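Side-chain contacts in type-2Aa cytolytic delta-endotoxin (Bacillus thuringiensis serovar kyushuensis, PDB 1CBY), which kills the larvae of dipteran insects by making pores in the epithelial cell membrane of their midgut: residues V109-L114 with S134-I139; V105-M110 with G141-L146. One frame throughout, in Å; residues are numbered along the deposited sequence.

In the fold
Contact 1 lies within the helical hairpin made by helix 107-122 and helix 129-141, and contact 2 at its open end; the hairpin lies against the mixed beta-sheet of this cytolytic toxin. The chain passes 105-110 and 109-114 on the way out and 134-139 and 141-146 on the way back, where the second helix gives way to a loop. Val109 and Met110 belong to both. The centres are about 8 Å apart, and the two meet where Leu114 CD1 packs on Phe143 CE2 at 3.4 Å. Together they form one continuous apolar seam, which strands 90-102 and 210-225 help to cover; the second subunit of the protoxin dimer reaches its edges at Glu136, Ala137 and Asn145.

Contact 1: V109-L114 with S134-I139; sequences VMVEQL and SVEATI
Val111 and Ile139 face each other across a helical hairpin, where helix 107-122 and helix 129-141 pack side by side as one layer against the sheet of the toxin. The short segments run roughly antiparallel, their N-to-C directions 130° apart, with the axes approaching to 9.8 Å. Start at Ile139 and walk outward. CB already meets the CG1 methyl of Val111 at 4.0 Å. The next atom, CG2, is the main contact: it stands 3.8 Å from Val111 CG1 and touches Leu114 CD1 as well, so one methyl is held between two residues of the other helix. Its position follows from chi1 of -59°, which sets CG2 anti to the backbone N and sends the CG1 branch the other way. The same side chain also packs on Ile118, one turn beyond Leu114 on helix 107-122.

Val111 CG1 has a second partner in Glu136 CG at 3.8 Å. The aliphatic stem of this glutamate crosses the valine at about a right angle and then runs on extended; its carboxylate has a long, weak ion pair with Lys115, and the residue also packs on Thr148 of the second subunit. One turn of helix 129-141 is tied by its own threonine: Thr138 OG1 bonds Ser134 O at 3.0 Å from above the carbonyl plane, on the face opposite Thr138 N.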
loop_
_atom_site.group_PDB
_atom_site.type_symbol
_atom_site.label_atom_id
_atom_site.label_comp_id
_atom_site.label_asym_id
_atom_site.label_seq_id
_atom_site.Cartn_x
_atom_site.Cartn_y
_atom_site.Cartn_z
ATOM N N VAL A 109 14.635 -6.812 -14.467
ATOM C CA VAL A 109 14.277 -6.856 -15.877
ATOM C C VAL A 109 12.866 -7.380 -16.098
ATOM O O VAL A 109 12.129 -6.859 -16.942
ATOM C CB VAL A 109 15.262 -7.726 -16.683
ATOM C CG1 VAL A 109 14.990 -7.574 -18.169
ATOM C CG2 VAL A 109 16.700 -7.337 -16.362
ATOM N N MET A 110 12.485 -8.399 -15.332
ATOM C CA MET A 110 11.157 -9.004 -15.455
ATOM C C MET A 110 10.033 -8.025 -15.142
ATOM O O MET A 110 9.016 -8.000 -15.836
ATOM C CB MET A 110 11.047 -10.246 -14.569
ATOM C CG MET A 110 9.689 -10.928 -14.610
ATOM S SD MET A 110 9.760 -12.599 -13.942
ATOM C CE MET A 110 10.354 -12.284 -12.300
ATOM N N VAL A 111 10.224 -7.200 -14.120
ATOM C CA VAL A 111 9.212 -6.221 -13.739
ATOM C C VAL A 111 8.889 -5.272 -14.900
ATOM O O VAL A 111 7.729 -4.901 -15.110
ATOM C CB VAL A 111 9.669 -5.412 -12.507
ATOM C CG1 VAL A 111 8.677 -4.303 -12.193
ATOM C CG2 VAL A 111 9.807 -6.333 -11.319
ATOM N N GLU A 112 9.919 -4.899 -15.657
ATOM C CA GLU A 112 9.766 -4.004 -16.800
ATOM C C GLU A 112 8.921 -4.641 -17.891
ATOM O O GLU A 112 8.036 -3.996 -18.448
ATOM C CB GLU A 112 11.130 -3.610 -17.361
ATOM C CG GLU A 112 11.946 -2.723 -16.431
ATOM C CD GLU A 112 13.331 -2.419 -16.976
ATOM O OE1 GLU A 112 13.899 -3.272 -17.695
ATOM O OE2 GLU A 112 13.854 -1.327 -16.677
ATOM N N GLN A 113 9.189 -5.904 -18.199
ATOM C CA GLN A 113 8.419 -6.604 -19.219
ATOM C C GLN A 113 6.946 -6.623 -18.833
ATOM O O GLN A 113 6.088 -6.200 -19.609
ATOM C CB GLN A 113 8.913 -8.042 -19.382
ATOM C CG GLN A 113 9.317 -8.415 -20.801
ATOM C CD GLN A 113 8.197 -8.273 -21.823
ATOM O OE1 GLN A 113 7.568 -9.256 -22.213
ATOM N NE2 GLN A 113 7.973 -7.052 -22.291
ATOM N N LEU A 114 6.665 -7.078 -17.615
ATOM C CA LEU A 114 5.297 -7.170 -17.116
ATOM C C LEU A 114 4.588 -5.818 -17.083
ATOM O O LEU A 114 3.406 -5.726 -17.420
ATOM C CB LEU A 114 5.278 -7.817 -15.729
ATOM C CG LEU A 114 5.920 -9.207 -15.621
ATOM C CD1 LEU A 114 5.905 -9.662 -14.183
ATOM C CD2 LEU A 114 5.202 -10.209 -16.505
ATOM N N SER A 134 2.692 2.977 -8.708
ATOM C CA SER A 134 1.892 2.016 -7.955
ATOM C C SER A 134 1.936 0.694 -8.700
ATOM O O SER A 134 2.158 -0.359 -8.106
ATOM C CB SER A 134 0.443 2.488 -7.833
ATOM O OG SER A 134 0.369 3.700 -7.101
ATOM N N VAL A 135 1.767 0.762 -10.016
ATOM C CA VAL A 135 1.806 -0.426 -10.851
ATOM C C VAL A 135 3.147 -1.139 -10.736
ATOM O O VAL A 135 3.189 -2.353 -10.541
ATOM C CB VAL A 135 1.541 -0.087 -12.328
ATOM C CG1 VAL A 135 1.827 -1.293 -13.199
ATOM C CG2 VAL A 135 0.100 0.348 -12.505
ATOM N N GLU A 136 4.240 -0.391 -10.837
ATOM C CA GLU A 136 5.568 -0.984 -10.753
ATOM C C GLU A 136 5.845 -1.551 -9.364
ATOM O O GLU A 136 6.352 -2.672 -9.232
ATOM C CB GLU A 136 6.639 0.033 -11.133
ATOM C CG GLU A 136 7.977 -0.601 -11.481
ATOM C CD GLU A 136 9.037 0.421 -11.809
ATOM O OE1 GLU A 136 9.109 1.442 -11.100
ATOM O OE2 GLU A 136 9.803 0.204 -12.770
ATOM N N ALA A 137 5.503 -0.781 -8.335
ATOM C CA ALA A 137 5.702 -1.216 -6.955
ATOM C C ALA A 137 4.955 -2.535 -6.715
ATOM O O ALA A 137 5.520 -3.488 -6.176
ATOM C CB ALA A 137 5.219 -0.159 -6.007
ATOM N N THR A 138 3.702 -2.595 -7.154
ATOM C CA THR A 138 2.880 -3.787 -7.017
ATOM C C THR A 138 3.514 -4.982 -7.742
ATOM O O THR A 138 3.573 -6.088 -7.193
ATOM C CB THR A 138 1.455 -3.531 -7.566
ATOM O OG1 THR A 138 0.779 -2.582 -6.729
ATOM C CG2 THR A 138 0.651 -4.805 -7.612
ATOM N N ILE A 139 4.014 -4.758 -8.955
ATOM C CA ILE A 139 4.638 -5.833 -9.723
ATOM C C ILE A 139 5.868 -6.347 -8.991
ATOM O O ILE A 139 6.047 -7.555 -8.846
ATOM C CB ILE A 139 5.007 -5.389 -11.159
ATOM C CG1 ILE A 139 3.752 -4.928 -11.897
ATOM C CG2 ILE A 139 5.616 -6.550 -11.940
ATOM C CD1 ILE A 139 2.633 -5.941 -11.868
#

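Contact 2: V105-M110 with G141-L146; sequences VEISVM and GTFTNL
A Met-aromatic contact closes the open end of the helical hairpin: Met110, in the first turn of helix 107-122, lies over the ring of Phe143 in the loop that follows helix 129-141. The methyl does most of the touching. Met110 CE sits 3.6 Å from the Phe143 ring centroid, only 16° off the normal, a CH-pi contact displaced toward CD1 and CE1. The sulfur lies over the same face but farther back, SD being 4.4 Å from that centroid. The side chain leaves the helix almost straight and bends at its last torsion (chi3 59°), which carries CE round to the ring. Thr142 CG2 takes the opposite face, so the phenyl group is held between the two, while Tyr167, Val193 and Val215 of the sheet also pack on Phe143.

Beside the methionine comes Ile107, at the start of the helix just after the N-cap residue Glu106. Its CG2 methyl approaches the ring obliquely and meets Phe143 CB at 3.8 Å. From there the other branch reaches on to the loop's next residue. Thr144 has its hydroxyl turned back to Lys140 O, where it makes a hydrogen bond to the last turn of helix 129-141. That leaves the methyl for the apolar side, with Thr144 CG2 lying 4.0 Å from Ile107 CD1.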
loop_
_atom_site.group_PDB
_atom_site.type_symbol
_atom_site.label_atom_id
_atom_site.label_comp_id
_atom_site.label_asym_id
_atom_site.label_seq_id
_atom_site.Cartn_x
_atom_site.Cartn_y
_atom_site.Cartn_z
ATOM N N VAL A 105 15.980 -15.025 -15.431
ATOM C CA VAL A 105 15.981 -13.570 -15.490
ATOM C C VAL A 105 16.234 -12.927 -14.152
ATOM O O VAL A 105 16.053 -13.542 -13.098
ATOM C CB VAL A 105 14.635 -12.988 -15.978
ATOM C CG1 VAL A 105 14.738 -12.560 -17.413
ATOM C CG2 VAL A 105 13.506 -13.975 -15.777
ATOM N N GLU A 106 16.669 -11.675 -14.220
ATOM C CA GLU A 106 16.916 -10.856 -13.047
ATOM C C GLU A 106 15.550 -10.225 -12.809
ATOM O O GLU A 106 14.935 -9.709 -13.749
ATOM C CB GLU A 106 17.949 -9.775 -13.372
ATOM C CG GLU A 106 18.343 -8.911 -12.186
ATOM C CD GLU A 106 19.412 -7.892 -12.530
ATOM O OE1 GLU A 106 20.225 -8.156 -13.444
ATOM O OE2 GLU A 106 19.446 -6.826 -11.882
ATOM N N ILE A 107 15.059 -10.289 -11.578
ATOM C CA ILE A 107 13.746 -9.746 -11.249
ATOM C C ILE A 107 13.537 -8.320 -11.754
ATOM O O ILE A 107 12.456 -7.994 -12.253
ATOM C CB ILE A 107 13.451 -9.851 -9.732
ATOM C CG1 ILE A 107 13.491 -11.327 -9.306
ATOM C CG2 ILE A 107 12.084 -9.250 -9.409
ATOM C CD1 ILE A 107 13.378 -11.551 -7.818
ATOM N N SER A 108 14.572 -7.487 -11.681
ATOM C CA SER A 108 14.459 -6.109 -12.156
ATOM C C SER A 108 13.959 -6.072 -13.600
ATOM O O SER A 108 12.947 -5.440 -13.905
ATOM C CB SER A 108 15.811 -5.397 -12.066
ATOM O OG SER A 108 16.795 -6.085 -12.819
ATOM N N VAL A 109 14.635 -6.812 -14.467
ATOM C CA VAL A 109 14.277 -6.856 -15.877
ATOM C C VAL A 109 12.866 -7.380 -16.098
ATOM O O VAL A 109 12.129 -6.859 -16.942
ATOM C CB VAL A 109 15.262 -7.726 -16.683
ATOM C CG1 VAL A 109 14.990 -7.574 -18.169
ATOM C CG2 VAL A 109 16.700 -7.337 -16.362
ATOM N N MET A 110 12.485 -8.399 -15.332
ATOM C CA MET A 110 11.157 -9.004 -15.455
ATOM C C MET A 110 10.033 -8.025 -15.142
ATOM O O MET A 110 9.016 -8.000 -15.836
ATOM C CB MET A 110 11.047 -10.246 -14.569
ATOM C CG MET A 110 9.689 -10.928 -14.610
ATOM S SD MET A 110 9.760 -12.599 -13.942
ATOM C CE MET A 110 10.354 -12.284 -12.300
ATOM N N GLY A 141 6.393 -6.284 -5.877
ATOM C CA GLY A 141 5.915 -6.996 -4.704
ATOM C C GLY A 141 5.427 -8.403 -5.001
ATOM O O GLY A 141 5.241 -9.204 -4.091
ATOM N N THR A 142 5.207 -8.696 -6.276
ATOM C CA THR A 142 4.751 -10.012 -6.690
ATOM C C THR A 142 5.925 -10.993 -6.694
ATOM O O THR A 142 5.726 -12.206 -6.689
ATOM C CB THR A 142 4.112 -9.941 -8.098
ATOM O OG1 THR A 142 2.984 -9.056 -8.064
ATOM C CG2 THR A 142 3.656 -11.316 -8.573
ATOM N N PHE A 143 7.149 -10.471 -6.680
ATOM C CA PHE A 143 8.328 -11.331 -6.707
ATOM C C PHE A 143 9.311 -11.101 -5.566
ATOM O O PHE A 143 10.152 -11.957 -5.300
ATOM C CB PHE A 143 9.064 -11.185 -8.048
ATOM C CG PHE A 143 8.196 -11.441 -9.251
ATOM C CD1 PHE A 143 7.993 -12.735 -9.721
ATOM C CD2 PHE A 143 7.558 -10.390 -9.899
ATOM C CE1 PHE A 143 7.164 -12.978 -10.813
ATOM C CE2 PHE A 143 6.730 -10.623 -10.989
ATOM C CZ PHE A 143 6.532 -11.922 -11.446
ATOM N N THR A 144 9.224 -9.946 -4.911
ATOM C CA THR A 144 10.131 -9.615 -3.814
ATOM C C THR A 144 9.372 -9.290 -2.532
ATOM O O THR A 144 8.177 -8.978 -2.559
ATOM C CB THR A 144 11.081 -8.408 -4.167
ATOM O OG1 THR A 144 10.310 -7.277 -4.601
ATOM C CG2 THR A 144 12.071 -8.792 -5.261
ATOM N N ASN A 145 10.079 -9.369 -1.409
ATOM C CA ASN A 145 9.504 -9.092 -0.101
ATOM C C ASN A 145 8.328 -9.999 0.218
ATOM O O ASN A 145 7.407 -9.607 0.937
ATOM C CB ASN A 145 9.098 -7.623 0.019
ATOM C CG ASN A 145 10.291 -6.701 0.143
ATOM O OD1 ASN A 145 11.319 -7.066 0.720
ATOM N ND2 ASN A 145 10.166 -5.497 -0.397
ATOM N N LEU A 146 8.388 -11.228 -0.286
ATOM C CA LEU A 146 7.341 -12.211 -0.056
ATOM C C LEU A 146 7.331 -12.625 1.409
ATOM O O LEU A 146 6.303 -13.043 1.936
ATOM C CB LEU A 146 7.534 -13.426 -0.957
ATOM C CG LEU A 146 7.266 -13.184 -2.443
ATOM C CD1 LEU A 146 7.451 -14.482 -3.213
ATOM C CD2 LEU A 146 5.857 -12.650 -2.635
#